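Local coordinates for protein 5-formaminoimidazole-4-carboxamide-1-(beta)-D-ribofuranosyl 5'-monophosphate synthetase (Methanocaldococcus jannaschii, PDB 2R7L) that catalyses the ATP- and formate-dependent formylation of the purine precursor AICAR to FAICAR without folates, as a homohexameric ATP-grasp ligase, at residues A[22-27]-A[90-95]; A[28-33]-A[53-58]; A[44-49]-A[65-70]; A[99-104]-A[118-123]. One frame throughout, in Å; residues are numbered along the deposited sequence.

In the fold
All four contacts fall in the N-terminal part of the chain, built on a parallel sheet in the order 63-66, 43-47, 20-24, 87-89. Contact 1 joins the end of strand 20-24 to the loop and first turn of helix 93-99, and its Ser94 bonds the phosphate of the AICAR ribonucleotide. Contact 3 pairs the next two strands; its centre lies about 11 Å from that of contact 1, and Gly25 N approaches Ile46 O to 2.8 Å, probably in a hydrogen bond. Contact 2, also about 11 Å from contact 1 between centres, packs two helices beside the sheet, with Tyr55 OH 3.1 Å from Gly25 O. Contact 4 continues from helix 93-99; Phe95 meets Val104 there, and the Ser123 side chain is about 10 Å from bound ATP.

Contact 1 of 4, residues A[22-27]-A[90-95]; sequences ATLGSH and VPHGSF. With AMZ (aminoimidazole 4-carboxamide ribonucleotide), chain F.
Ser94 OG and Ser26 OG meet at 3.2 Å in a hydrogen bond at the phosphate end of the AICAR site, where strand 20-24 of the Rossmann-like parallel sheet runs out and helix 93-99 begins. Ser94 OG also donates to phosphate oxygen OP1 of the nucleotide, at a modelled 2.4 Å, too short to be taken literally. The His27 ring turns an edge to the ribose ring oxygen, while Gly93 CA lies over a face, 3.8 Å from the ring centroid. Behind it stands His92, at the N-cap position. Its ring and that of His27 are nearly parallel, 19° apart, but slid so far that they scarcely overlap, and it is His27 CB that sits over the His92 face. Chi1 of 59° places the His92 ring between its own backbone N and carbonyl carbon, turned to the strand, where His92 NE2 donates to Leu24 O at 2.9 Å, within the ring plane. Without the imidazole, as with an alanine here, Leu24 O would probably lose this donor and His27 CB the ring face it rests on. Further back, Val90 N donates to Ala22 O, and Thr23 OG1 donates to Val90 O at 2.6 Å in the carbonyl plane.

Contact 2 of 4, residues A[28-33]-A[53-58]; sequences TSLHIL and VPYKRF. With SO4 (sulfate ion), chain B.
Two helices of the Rossmann-like domain, 29-38 and 53-57, meet here through Leu30 and Tyr55; the axes of their segments 29-33 and 53-57 come within 11.0 Å at a crossing angle of -31°. Leu30 carries most of the apolar contact. Its CD2 branch is 3.7 Å from Tyr55 CE1 and 4.0 Å from Phe58 CD2, meeting both rings obliquely, and the leucine side chain runs at about a right angle to each. Chi1 of -77° sets Leu30 CG beside its backbone N, and the extended chi2 carries CD2 in between the two aromatics, with CD1 beside Phe58. Leu33 CD1 touches the same tyrosine more loosely, 4.5 Å from Tyr55 CD1. The polar groups face the subunit interface: Ser29 OG and Tyr55 OH both hydrogen-bond to Glu265 OE2 of the second subunit, whose OE1 takes the backbone N-H of Leu30, so one carboxylate links both helices. Across helix 53-57, a sulfate probably from the crystallisation liquor is held by Lys56 NZ, 2.9 Å from O4, and by the guanidinium edge of Arg57, whose NE bonds O1 and whose NH2 reaches O2 at 3.2 Å; NH2 also forms a salt bridge to Asp276 of the second subunit. Leu33 packs on Thr23 of strand 20-24 and Cys45 of strand 43-47, while Tyr55 lies against Cys45 and Phe64, placing both helices over the same face of the sheet.

Contact 3 of 4, residues A[44-49]-A[65-70]; sequences VCITMK and IYVDNF
Met48 crosses Phe70 at about a right angle, and its side chain can be followed outward atom by atom. Met48 CB lies 3.2 Å from Val67 O and packs against Val67 CG2; chi1 of 56°, with CG between the backbone N and the carbonyl carbon, turns the chain to the Phe70 ring, where CG comes up to the CE2 and CZ side. SD then stands over a face of that ring, 4.0 Å from the centroid and 22° off the normal, a Met-aromatic contact. The bend at chi3 carries CE away to Asp68 O. Before this point the segments are neighbouring parallel strands of a beta-alpha-beta crossover, strand 43-47, helix 53-57, strand 63-66, in the Rossmann-like sheet. Ile65 N donates to Cys45 O and Thr47 N to Ile65 O, both donors standing 43° out of the acceptor's carbonyl plane, whereas Val67 N meets Thr47 O at 2.9 Å, nearly in line with the C=O bond. On the sheet face bearing Thr47 and Tyr66, Thr47 CG2 sits over the centre of the tyrosine ring, 3.7 Å from its centroid, and Tyr66 OH hydrogen-bonds to Asp52. With an alanine in place of Tyr66, the Thr47 methyl would probably lose the ring face it packs on and Asp52 its phenol partner. On the other face, Val44 CG1 packs against Ile65 CD1 at 3.6 Å, and Ile46 CG2 touches Val67 CG1.

Contact 4 of 4, residues A[99-104]-A[118-123]; sequences CGLDNV and ILRWES
Charge pairing joins Asp102 to Arg120: Arg120 NH1 donates to Asp102 OD1 in a salt bridge modelled at 2.5 Å, a very short and doubtful length. The carboxylate oxygen lies at the guanidinium edge, yet the two planes are turned 51° apart and the bridge rests on OD1 alone. A bend at chi3 of -101° swings the arginine tip toward the helix. Apolar contacts lie beside it. Leu101 CD1 is 4.0 Å from Leu119 CB, and Val104 CG1 meets Leu119 CD1 at 4.1 Å, the two side chains crossing at about a right angle. Leu101 CD2 makes a separate van der Waals contact with Ser123 CB and OG. These pairs set the first turn of helix 101-106 against the loop before helix 125-135, with Ile96 of the preceding helix 93-99 touching both Leu101 and Leu119. Hydrogen bonds also form within each segment. Asn103 ND2 donates to Cys99 O at 2.9 Å past Gly100, which leaves helix 93-99 with a positive phi and is the N-cap of helix 101-106, and Arg120 O accepts both Ser123 N and Ser123 OG from the same face of its plane.

Contact 1 of 4, residues A[22-27]-A[90-95]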
loop_
_atom_site.group_PDB
_atom_site.type_symbol
_atom_site.label_atom_id
_atom_site.label_comp_id
_atom_site.label_asym_id
_atom_site.label_seq_id
_atom_site.Cartn_x
_atom_site.Cartn_y
_atom_site.Cartn_z
ATOM N N ALA A 22 22.330 10.475 10.542
ATOM C CA ALA A 22 23.185 9.596 11.326
ATOM C C ALA A 22 22.749 9.502 12.796
ATOM O O ALA A 22 22.097 10.402 13.337
ATOM C CB ALA A 22 24.638 10.044 11.227
ATOM N N THR A 23 23.127 8.399 13.428
ATOM C CA THR A 23 22.861 8.184 14.835
ATOM C C THR A 23 23.724 7.017 15.285
ATOM O O THR A 23 24.285 6.298 14.457
ATOM C CB THR A 23 21.364 7.878 15.093
ATOM O OG1 THR A 23 21.019 8.226 16.440
ATOM C CG2 THR A 23 21.058 6.416 14.840
ATOM N N LEU A 24 23.851 6.842 16.596
ATOM C CA LEU A 24 24.602 5.715 17.142
ATOM C C LEU A 24 23.719 4.479 17.164
ATOM O O LEU A 24 22.535 4.561 17.482
ATOM C CB LEU A 24 25.127 6.042 18.553
ATOM C CG LEU A 24 25.635 4.886 19.420
ATOM C CD1 LEU A 24 26.923 4.318 18.861
ATOM C CD2 LEU A 24 25.830 5.328 20.866
ATOM N N GLY A 25 24.304 3.332 16.845
ATOM C CA GLY A 25 23.559 2.091 16.746
ATOM C C GLY A 25 23.133 1.505 18.083
ATOM O O GLY A 25 23.714 0.531 18.554
ATOM N N SER A 26 22.094 2.086 18.674
ATOM C CA SER A 26 21.569 1.624 19.951
ATOM C C SER A 26 20.337 2.430 20.315
ATOM O O SER A 26 19.964 3.360 19.601
ATOM C CB SER A 26 22.620 1.801 21.057
ATOM O OG SER A 26 22.176 1.200 22.261
ATOM N N HIS A 27 19.728 2.076 21.447
ATOM C CA HIS A 27 18.630 2.843 22.042
ATOM C C HIS A 27 17.342 2.816 21.219
ATOM O O HIS A 27 16.413 2.083 21.545
ATOM C CB HIS A 27 19.047 4.287 22.304
ATOM C CG HIS A 27 18.099 5.031 23.190
ATOM N ND1 HIS A 27 17.179 5.932 22.702
ATOM C CD2 HIS A 27 17.922 5.000 24.533
ATOM C CE1 HIS A 27 16.478 6.430 23.706
ATOM N NE2 HIS A 27 16.908 5.879 24.828
ATOM N N VAL A 90 20.874 12.440 14.773
ATOM C CA VAL A 90 19.683 12.364 15.624
ATOM C C VAL A 90 20.096 11.817 16.994
ATOM O O VAL A 90 20.548 10.675 17.111
ATOM C CB VAL A 90 18.567 11.498 14.989
ATOM C CG1 VAL A 90 17.392 11.330 15.949
ATOM C CG2 VAL A 90 18.094 12.129 13.679
ATOM N N PRO A 91 19.975 12.652 18.032
ATOM C CA PRO A 91 20.458 12.271 19.349
ATOM C C PRO A 91 19.479 11.363 20.087
ATOM O O PRO A 91 18.261 11.445 19.882
ATOM C CB PRO A 91 20.571 13.613 20.069
ATOM C CG PRO A 91 19.478 14.426 19.478
ATOM C CD PRO A 91 19.381 14.002 18.030
ATOM N N HIS A 92 20.022 10.500 20.935
ATOM C CA HIS A 92 19.214 9.661 21.801
ATOM C C HIS A 92 19.968 9.256 23.076
ATOM O O HIS A 92 21.165 9.529 23.223
ATOM C CB HIS A 92 18.715 8.431 21.044
ATOM C CG HIS A 92 19.804 7.566 20.492
ATOM N ND1 HIS A 92 20.809 7.045 21.275
ATOM C CD2 HIS A 92 20.020 7.096 19.241
ATOM C CE1 HIS A 92 21.607 6.302 20.530
ATOM N NE2 HIS A 92 21.152 6.318 19.290
ATOM N N GLY A 93 19.252 8.594 23.983
ATOM C CA GLY A 93 19.785 8.186 25.284
ATOM C C GLY A 93 21.200 7.644 25.293
ATOM O O GLY A 93 22.064 8.180 25.990
ATOM N N SER A 94 21.435 6.581 24.529
ATOM C CA SER A 94 22.739 5.928 24.490
ATOM C C SER A 94 23.811 6.827 23.903
ATOM O O SER A 94 24.982 6.712 24.263
ATOM C CB SER A 94 22.688 4.639 23.671
ATOM O OG SER A 94 21.859 3.674 24.277
ATOM N N PHE A 95 23.412 7.701 22.982
ATOM C CA PHE A 95 24.359 8.585 22.326
ATOM C C PHE A 95 24.869 9.642 23.293
ATOM O O PHE A 95 26.074 9.868 23.401
ATOM C CB PHE A 95 23.738 9.265 21.108
ATOM C CG PHE A 95 24.570 10.390 20.566
ATOM C CD1 PHE A 95 25.747 10.125 19.878
ATOM C CD2 PHE A 95 24.192 11.706 20.760
ATOM C CE1 PHE A 95 26.526 11.151 19.388
ATOM C CE2 PHE A 95 24.965 12.741 20.277
ATOM C CZ PHE A 95 26.133 12.464 19.587
HETATM O O5 AMZ F . 13.112 0.685 26.067
HETATM C C6 AMZ F . 13.211 1.661 26.814
HETATM N N2 AMZ F . 12.184 2.258 27.413
HETATM C C3A AMZ F . 14.573 2.263 27.125
HETATM C C7A AMZ F . 14.851 3.272 28.029
HETATM N N3 AMZ F . 13.987 3.929 28.806
HETATM N N1 AMZ F . 15.715 1.878 26.571
HETATM C C5 AMZ F . 16.685 2.632 27.107
HETATM N N AMZ F . 16.155 3.480 27.996
HETATM C C1 AMZ F . 16.896 4.488 28.793
HETATM C C2 AMZ F . 17.424 3.928 30.114
HETATM C C3 AMZ F . 18.890 3.659 29.825
HETATM O O2 AMZ F . 19.659 3.936 30.994
HETATM O O1 AMZ F . 17.301 4.957 31.103
HETATM O O AMZ F . 18.033 4.820 27.980
HETATM C C AMZ F . 19.221 4.712 28.771
HETATM C C4 AMZ F . 20.342 4.245 27.822
HETATM O O3 AMZ F . 19.981 3.013 27.205
HETATM P P AMZ F . 21.058 1.862 27.066
HETATM O OP1 AMZ F . 22.197 2.182 26.167
HETATM O O4 AMZ F . 21.591 1.527 28.545
HETATM O OP2 AMZ F . 20.276 0.537 26.558
#

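Contact 2 of 4, residues A[28-33]-A[53-58]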
loop_
_atom_site.group_PDB
_atom_site.type_symbol
_atom_site.label_atom_id
_atom_site.label_comp_id
_atom_site.label_asym_id
_atom_site.label_seq_id
_atom_site.Cartn_x
_atom_site.Cartn_y
_atom_site.Cartn_z
ATOM N N THR A 28 17.295 3.633 20.166
ATOM C CA THR A 28 16.129 3.733 19.292
ATOM C C THR A 28 16.540 3.825 17.819
ATOM O O THR A 28 15.735 4.183 16.965
ATOM C CB THR A 28 15.287 4.975 19.637
ATOM O OG1 THR A 28 16.156 6.089 19.897
ATOM C CG2 THR A 28 14.412 4.719 20.869
ATOM N N SER A 29 17.792 3.493 17.521
ATOM C CA SER A 29 18.335 3.731 16.188
ATOM C C SER A 29 17.606 2.953 15.085
ATOM O O SER A 29 17.482 3.435 13.961
ATOM C CB SER A 29 19.829 3.426 16.151
ATOM O OG SER A 29 20.047 2.034 16.268
ATOM N N LEU A 30 17.116 1.761 15.405
ATOM C CA LEU A 30 16.468 0.921 14.389
ATOM C C LEU A 30 15.368 1.640 13.616
ATOM O O LEU A 30 15.315 1.533 12.396
ATOM C CB LEU A 30 15.941 -0.381 14.982
ATOM C CG LEU A 30 17.016 -1.440 15.239
ATOM C CD1 LEU A 30 16.418 -2.668 15.904
ATOM C CD2 LEU A 30 17.713 -1.808 13.956
ATOM N N HIS A 31 14.502 2.373 14.307
ATOM C CA HIS A 31 13.446 3.101 13.613
ATOM C C HIS A 31 13.864 4.515 13.236
ATOM O O HIS A 31 13.274 5.124 12.348
ATOM C CB HIS A 31 12.114 3.078 14.376
ATOM C CG HIS A 31 12.159 3.725 15.726
ATOM N ND1 HIS A 31 11.991 5.079 15.910
ATOM C CD2 HIS A 31 12.323 3.195 16.961
ATOM C CE1 HIS A 31 12.068 5.360 17.197
ATOM N NE2 HIS A 31 12.257 4.232 17.858
ATOM N N ILE A 32 14.890 5.034 13.901
ATOM C CA ILE A 32 15.495 6.279 13.466
ATOM C C ILE A 32 16.094 6.093 12.074
ATOM O O ILE A 32 15.940 6.952 11.201
ATOM C CB ILE A 32 16.609 6.755 14.428
ATOM C CG1 ILE A 32 16.003 7.361 15.695
ATOM C CG2 ILE A 32 17.509 7.783 13.740
ATOM C CD1 ILE A 32 17.028 7.604 16.817
ATOM N N LEU A 33 16.783 4.972 11.876
ATOM C CA LEU A 33 17.419 4.690 10.600
ATOM C C LEU A 33 16.379 4.213 9.573
ATOM O O LEU A 33 16.347 4.706 8.442
ATOM C CB LEU A 33 18.559 3.678 10.773
ATOM C CG LEU A 33 19.734 4.103 11.665
ATOM C CD1 LEU A 33 20.766 2.987 11.801
ATOM C CD2 LEU A 33 20.395 5.387 11.162
ATOM N N VAL A 53 25.454 -6.570 14.373
ATOM C CA VAL A 53 24.562 -7.543 13.743
ATOM C C VAL A 53 23.110 -7.085 13.526
ATOM O O VAL A 53 22.555 -7.306 12.453
ATOM C CB VAL A 53 24.573 -8.891 14.489
ATOM C CG1 VAL A 53 23.486 -9.807 13.951
ATOM C CG2 VAL A 53 25.928 -9.550 14.347
ATOM N N PRO A 54 22.486 -6.458 14.538
ATOM C CA PRO A 54 21.084 -6.075 14.360
ATOM C C PRO A 54 20.904 -5.076 13.218
ATOM O O PRO A 54 19.915 -5.130 12.489
ATOM C CB PRO A 54 20.729 -5.406 15.697
ATOM C CG PRO A 54 21.752 -5.912 16.671
ATOM C CD PRO A 54 22.998 -6.067 15.864
ATOM N N TYR A 55 21.871 -4.177 13.074
ATOM C CA TYR A 55 21.836 -3.119 12.069
ATOM C C TYR A 55 22.192 -3.635 10.685
ATOM O O TYR A 55 21.791 -3.057 9.676
ATOM C CB TYR A 55 22.746 -1.973 12.520
ATOM C CG TYR A 55 22.345 -1.601 13.914
ATOM C CD1 TYR A 55 21.232 -0.807 14.129
ATOM C CD2 TYR A 55 23.006 -2.130 15.023
ATOM C CE1 TYR A 55 20.810 -0.503 15.395
ATOM C CE2 TYR A 55 22.583 -1.826 16.308
ATOM C CZ TYR A 55 21.481 -1.009 16.483
ATOM O OH TYR A 55 21.024 -0.688 17.741
ATOM N N LYS A 56 22.912 -4.751 10.650
ATOM C CA LYS A 56 23.271 -5.382 9.396
ATOM C C LYS A 56 22.137 -6.259 8.898
ATOM O O LYS A 56 21.776 -6.213 7.723
ATOM C CB LYS A 56 24.557 -6.189 9.545
ATOM C CG LYS A 56 25.780 -5.312 9.783
ATOM C CD LYS A 56 27.069 -6.084 9.613
ATOM C CE LYS A 56 27.103 -7.295 10.515
ATOM N NZ LYS A 56 28.382 -8.045 10.367
ATOM N N ARG A 57 21.560 -7.046 9.794
ATOM C CA ARG A 57 20.521 -7.988 9.393
ATOM C C ARG A 57 19.170 -7.316 9.164
ATOM O O ARG A 57 18.337 -7.819 8.412
ATOM C CB ARG A 57 20.410 -9.136 10.396
ATOM C CG ARG A 57 21.741 -9.825 10.619
ATOM C CD ARG A 57 21.593 -11.302 10.899
ATOM N NE ARG A 57 22.893 -11.870 11.228
ATOM C CZ ARG A 57 23.081 -12.887 12.063
ATOM N NH1 ARG A 57 22.045 -13.461 12.659
ATOM N NH2 ARG A 57 24.312 -13.325 12.303
ATOM N N PHE A 58 18.948 -6.183 9.810
ATOM C CA PHE A 58 17.716 -5.443 9.567
ATOM C C PHE A 58 17.869 -4.512 8.354
ATOM O O PHE A 58 16.893 -3.927 7.897
ATOM C CB PHE A 58 17.255 -4.689 10.821
ATOM C CG PHE A 58 16.489 -5.548 11.811
ATOM C CD1 PHE A 58 15.350 -6.241 11.417
ATOM C CD2 PHE A 58 16.893 -5.642 13.137
ATOM C CE1 PHE A 58 14.637 -7.019 12.319
ATOM C CE2 PHE A 58 16.177 -6.421 14.051
ATOM C CZ PHE A 58 15.047 -7.106 13.641
HETATM S S SO4 B . 26.189 -11.065 10.038
HETATM O O1 SO4 B . 25.325 -10.018 10.575
HETATM O O2 SO4 B . 26.843 -11.772 11.140
HETATM O O3 SO4 B . 25.381 -12.001 9.257
HETATM O O4 SO4 B . 27.206 -10.460 9.181
#

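Contact 3 of 4, residues A[44-49]-A[65-70]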
loop_
_atom_site.group_PDB
_atom_site.type_symbol
_atom_site.label_atom_id
_atom_site.label_comp_id
_atom_site.label_asym_id
_atom_site.label_seq_id
_atom_site.Cartn_x
_atom_site.Cartn_y
_atom_site.Cartn_z
ATOM N N VAL A 44 23.579 6.778 8.131
ATOM C CA VAL A 44 24.866 6.410 8.726
ATOM C C VAL A 44 24.675 5.900 10.158
ATOM O O VAL A 44 24.028 6.546 10.980
ATOM C CB VAL A 44 25.833 7.614 8.743
ATOM C CG1 VAL A 44 27.181 7.206 9.317
ATOM C CG2 VAL A 44 25.990 8.191 7.335
ATOM N N CYS A 45 25.242 4.739 10.449
ATOM C CA CYS A 45 25.136 4.148 11.770
ATOM C C CYS A 45 26.506 3.949 12.415
ATOM O O CYS A 45 27.321 3.170 11.927
ATOM C CB CYS A 45 24.425 2.803 11.673
ATOM S SG CYS A 45 24.233 1.932 13.230
ATOM N N ILE A 46 26.756 4.649 13.520
ATOM C CA ILE A 46 27.960 4.389 14.303
ATOM C C ILE A 46 27.793 3.086 15.078
ATOM O O ILE A 46 26.834 2.923 15.839
ATOM C CB ILE A 46 28.273 5.530 15.271
ATOM C CG1 ILE A 46 28.254 6.864 14.534
ATOM C CG2 ILE A 46 29.622 5.300 15.934
ATOM C CD1 ILE A 46 28.530 8.052 15.422
ATOM N N THR A 47 28.716 2.154 14.873
ATOM C CA THR A 47 28.617 0.840 15.487
ATOM C C THR A 47 30.003 0.314 15.905
ATOM O O THR A 47 30.988 1.047 15.858
ATOM C CB THR A 47 27.914 -0.145 14.540
ATOM O OG1 THR A 47 27.687 -1.387 15.211
ATOM C CG2 THR A 47 28.758 -0.387 13.286
ATOM N N MET A 48 30.069 -0.945 16.329
ATOM C CA MET A 48 31.330 -1.552 16.743
ATOM C C MET A 48 31.231 -3.061 16.644
ATOM O O MET A 48 30.132 -3.611 16.560
ATOM C CB MET A 48 31.735 -1.121 18.171
ATOM C CG MET A 48 30.705 -1.404 19.271
ATOM S SD MET A 48 31.309 -1.098 20.960
ATOM C CE MET A 48 32.231 -2.609 21.235
ATOM N N LYS A 49 32.377 -3.731 16.628
ATOM C CA LYS A 49 32.391 -5.183 16.545
ATOM C C LYS A 49 31.658 -5.750 17.753
ATOM O O LYS A 49 31.822 -5.262 18.871
ATOM C CB LYS A 49 33.826 -5.716 16.487
ATOM C CG LYS A 49 34.615 -5.279 15.259
ATOM C CD LYS A 49 35.912 -6.066 15.132
ATOM C CE LYS A 49 36.726 -5.612 13.926
ATOM N NZ LYS A 49 38.002 -6.379 13.774
ATOM N N ILE A 65 30.062 3.512 10.376
ATOM C CA ILE A 65 31.297 4.057 10.942
ATOM C C ILE A 65 31.642 3.265 12.196
ATOM O O ILE A 65 31.052 3.494 13.250
ATOM C CB ILE A 65 31.143 5.535 11.338
ATOM C CG1 ILE A 65 30.724 6.372 10.133
ATOM C CG2 ILE A 65 32.439 6.065 11.936
ATOM C CD1 ILE A 65 30.564 7.854 10.435
ATOM N N TYR A 66 32.574 2.323 12.077
ATOM C CA TYR A 66 33.001 1.516 13.217
ATOM C C TYR A 66 33.925 2.280 14.174
ATOM O O TYR A 66 34.836 2.986 13.744
ATOM C CB TYR A 66 33.694 0.241 12.743
ATOM C CG TYR A 66 32.748 -0.828 12.272
ATOM C CD1 TYR A 66 32.481 -1.939 13.059
ATOM C CD2 TYR A 66 32.113 -0.728 11.040
ATOM C CE1 TYR A 66 31.609 -2.922 12.632
ATOM C CE2 TYR A 66 31.235 -1.703 10.606
ATOM C CZ TYR A 66 30.988 -2.798 11.404
ATOM O OH TYR A 66 30.116 -3.769 10.976
ATOM N N VAL A 67 33.669 2.139 15.474
ATOM C CA VAL A 67 34.550 2.679 16.508
ATOM C C VAL A 67 35.051 1.544 17.396
ATOM O O VAL A 67 34.441 0.477 17.450
ATOM C CB VAL A 67 33.852 3.747 17.378
ATOM C CG1 VAL A 67 33.634 5.015 16.588
ATOM C CG2 VAL A 67 32.534 3.216 17.947
ATOM N N ASP A 68 36.170 1.765 18.080
ATOM C CA ASP A 68 36.730 0.746 18.965
ATOM C C ASP A 68 35.808 0.499 20.155
ATOM O O ASP A 68 35.566 -0.645 20.546
ATOM C CB ASP A 68 38.126 1.154 19.442
ATOM C CG ASP A 68 39.198 0.879 18.402
ATOM O OD1 ASP A 68 40.098 1.731 18.239
ATOM O OD2 ASP A 68 39.136 -0.185 17.744
ATOM N N ASN A 69 35.298 1.592 20.711
ATOM C CA ASN A 69 34.321 1.574 21.789
ATOM C C ASN A 69 33.428 2.781 21.583
ATOM O O ASN A 69 33.893 3.809 21.081
ATOM C CB ASN A 69 35.018 1.681 23.152
ATOM C CG ASN A 69 35.840 0.448 23.490
ATOM O OD1 ASN A 69 35.295 -0.608 23.820
ATOM N ND2 ASN A 69 37.163 0.579 23.416
ATOM N N PHE A 70 32.157 2.676 21.970
ATOM C CA PHE A 70 31.209 3.758 21.712
ATOM C C PHE A 70 31.659 5.068 22.339
ATOM O O PHE A 70 31.138 6.136 22.015
ATOM C CB PHE A 70 29.793 3.411 22.188
ATOM C CG PHE A 70 29.062 2.442 21.295
ATOM C CD1 PHE A 70 27.870 1.869 21.709
ATOM C CD2 PHE A 70 29.571 2.089 20.054
ATOM C CE1 PHE A 70 27.191 0.975 20.896
ATOM C CE2 PHE A 70 28.894 1.193 19.237
ATOM C CZ PHE A 70 27.706 0.635 19.659
#

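Contact 4 of 4, residues A[99-104]-A[118-123]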
loop_
_atom_site.group_PDB
_atom_site.type_symbol
_atom_site.label_atom_id
_atom_site.label_comp_id
_atom_site.label_asym_id
_atom_site.label_seq_id
_atom_site.Cartn_x
_atom_site.Cartn_y
_atom_site.Cartn_z
ATOM N N CYS A 99 28.745 9.505 24.445
ATOM C CA CYS A 99 29.486 10.666 23.974
ATOM C C CYS A 99 29.897 11.538 25.157
ATOM O O CYS A 99 31.024 12.026 25.220
ATOM C CB CYS A 99 28.629 11.472 22.991
ATOM S SG CYS A 99 29.426 12.918 22.248
ATOM N N GLY A 100 28.965 11.715 26.089
ATOM C CA GLY A 100 29.157 12.573 27.243
ATOM C C GLY A 100 28.389 13.858 27.062
ATOM O O GLY A 100 28.645 14.608 26.127
ATOM N N LEU A 101 27.443 14.119 27.952
ATOM C CA LEU A 101 26.580 15.292 27.828
ATOM C C LEU A 101 27.357 16.608 27.756
ATOM O O LEU A 101 26.903 17.576 27.140
ATOM C CB LEU A 101 25.559 15.335 28.966
ATOM C CG LEU A 101 24.666 16.575 29.001
ATOM C CD1 LEU A 101 23.828 16.697 27.726
ATOM C CD2 LEU A 101 23.778 16.561 30.231
ATOM N N ASP A 102 28.524 16.648 28.389
ATOM C CA ASP A 102 29.349 17.847 28.338
ATOM C C ASP A 102 30.027 17.960 26.979
ATOM O O ASP A 102 30.012 19.023 26.361
ATOM C CB ASP A 102 30.366 17.867 29.479
ATOM C CG ASP A 102 29.773 18.399 30.775
ATOM O OD1 ASP A 102 28.739 19.101 30.715
ATOM O OD2 ASP A 102 30.339 18.120 31.852
ATOM N N ASN A 103 30.608 16.856 26.516
ATOM C CA ASN A 103 31.118 16.772 25.155
ATOM C C ASN A 103 30.046 17.104 24.113
ATOM O O ASN A 103 30.354 17.659 23.064
ATOM C CB ASN A 103 31.682 15.380 24.879
ATOM C CG ASN A 103 32.921 15.076 25.697
ATOM O OD1 ASN A 103 33.616 15.983 26.160
ATOM N ND2 ASN A 103 33.211 13.791 25.871
ATOM N N VAL A 104 28.791 16.766 24.404
ATOM C CA VAL A 104 27.691 17.043 23.484
ATOM C C VAL A 104 27.385 18.535 23.431
ATOM O O VAL A 104 27.050 19.068 22.373
ATOM C CB VAL A 104 26.393 16.280 23.864
ATOM C CG1 VAL A 104 25.220 16.782 23.040
ATOM C CG2 VAL A 104 26.562 14.780 23.675
ATOM N N ILE A 118 18.674 22.080 25.653
ATOM C CA ILE A 118 17.641 21.522 26.515
ATOM C C ILE A 118 17.931 20.091 26.959
ATOM O O ILE A 118 17.245 19.550 27.821
ATOM C CB ILE A 118 16.243 21.630 25.871
ATOM C CG1 ILE A 118 15.170 21.730 26.953
ATOM C CG2 ILE A 118 15.987 20.473 24.909
ATOM C CD1 ILE A 118 13.776 21.828 26.417
ATOM N N LEU A 119 18.966 19.484 26.394
ATOM C CA LEU A 119 19.343 18.139 26.790
ATOM C C LEU A 119 19.850 18.132 28.231
ATOM O O LEU A 119 19.884 17.089 28.888
ATOM C CB LEU A 119 20.408 17.573 25.843
ATOM C CG LEU A 119 20.013 17.383 24.369
ATOM C CD1 LEU A 119 21.150 16.746 23.587
ATOM C CD2 LEU A 119 18.743 16.557 24.231
ATOM N N ARG A 120 20.241 19.305 28.712
ATOM C CA ARG A 120 20.768 19.440 30.059
ATOM C C ARG A 120 19.621 19.499 31.060
ATOM O O ARG A 120 19.753 19.060 32.198
ATOM C CB ARG A 120 21.641 20.688 30.166
ATOM C CG ARG A 120 22.746 20.546 31.181
ATOM C CD ARG A 120 23.635 21.762 31.217
ATOM N NE ARG A 120 24.897 21.595 30.493
ATOM C CZ ARG A 120 25.756 20.599 30.685
ATOM N NH1 ARG A 120 26.884 20.560 29.990
ATOM N NH2 ARG A 120 25.489 19.633 31.553
ATOM N N TRP A 121 18.488 20.029 30.621
ATOM C CA TRP A 121 17.304 20.092 31.461
ATOM C C TRP A 121 16.631 18.732 31.664
ATOM O O TRP A 121 15.703 18.607 32.463
ATOM C CB TRP A 121 16.314 21.102 30.891
ATOM C CG TRP A 121 16.735 22.518 31.120
ATOM C CD1 TRP A 121 17.881 23.121 30.677
ATOM C CD2 TRP A 121 16.019 23.513 31.859
ATOM N NE1 TRP A 121 17.916 24.431 31.093
ATOM C CE2 TRP A 121 16.785 24.696 31.821
ATOM C CE3 TRP A 121 14.801 23.519 32.549
ATOM C CZ2 TRP A 121 16.373 25.870 32.446
ATOM C CZ3 TRP A 121 14.390 24.686 33.167
ATOM C CH2 TRP A 121 15.174 25.846 33.112
ATOM N N GLU A 122 17.101 17.716 30.945
ATOM C CA GLU A 122 16.561 16.365 31.101
ATOM C C GLU A 122 17.496 15.529 31.959
ATOM O O GLU A 122 17.129 14.464 32.442
ATOM C CB GLU A 122 16.352 15.682 29.740
ATOM C CG GLU A 122 17.648 15.220 29.070
ATOM C CD GLU A 122 17.427 14.262 27.905
ATOM O OE1 GLU A 122 18.436 13.806 27.321
ATOM O OE2 GLU A 122 16.257 13.962 27.573
ATOM N N SER A 123 18.713 16.023 32.143
ATOM C CA SER A 123 19.728 15.292 32.886
ATOM C C SER A 123 19.692 15.653 34.363
ATOM O O SER A 123 20.038 14.839 35.213
ATOM C CB SER A 123 21.115 15.598 32.325
ATOM O OG SER A 123 21.413 16.979 32.468
#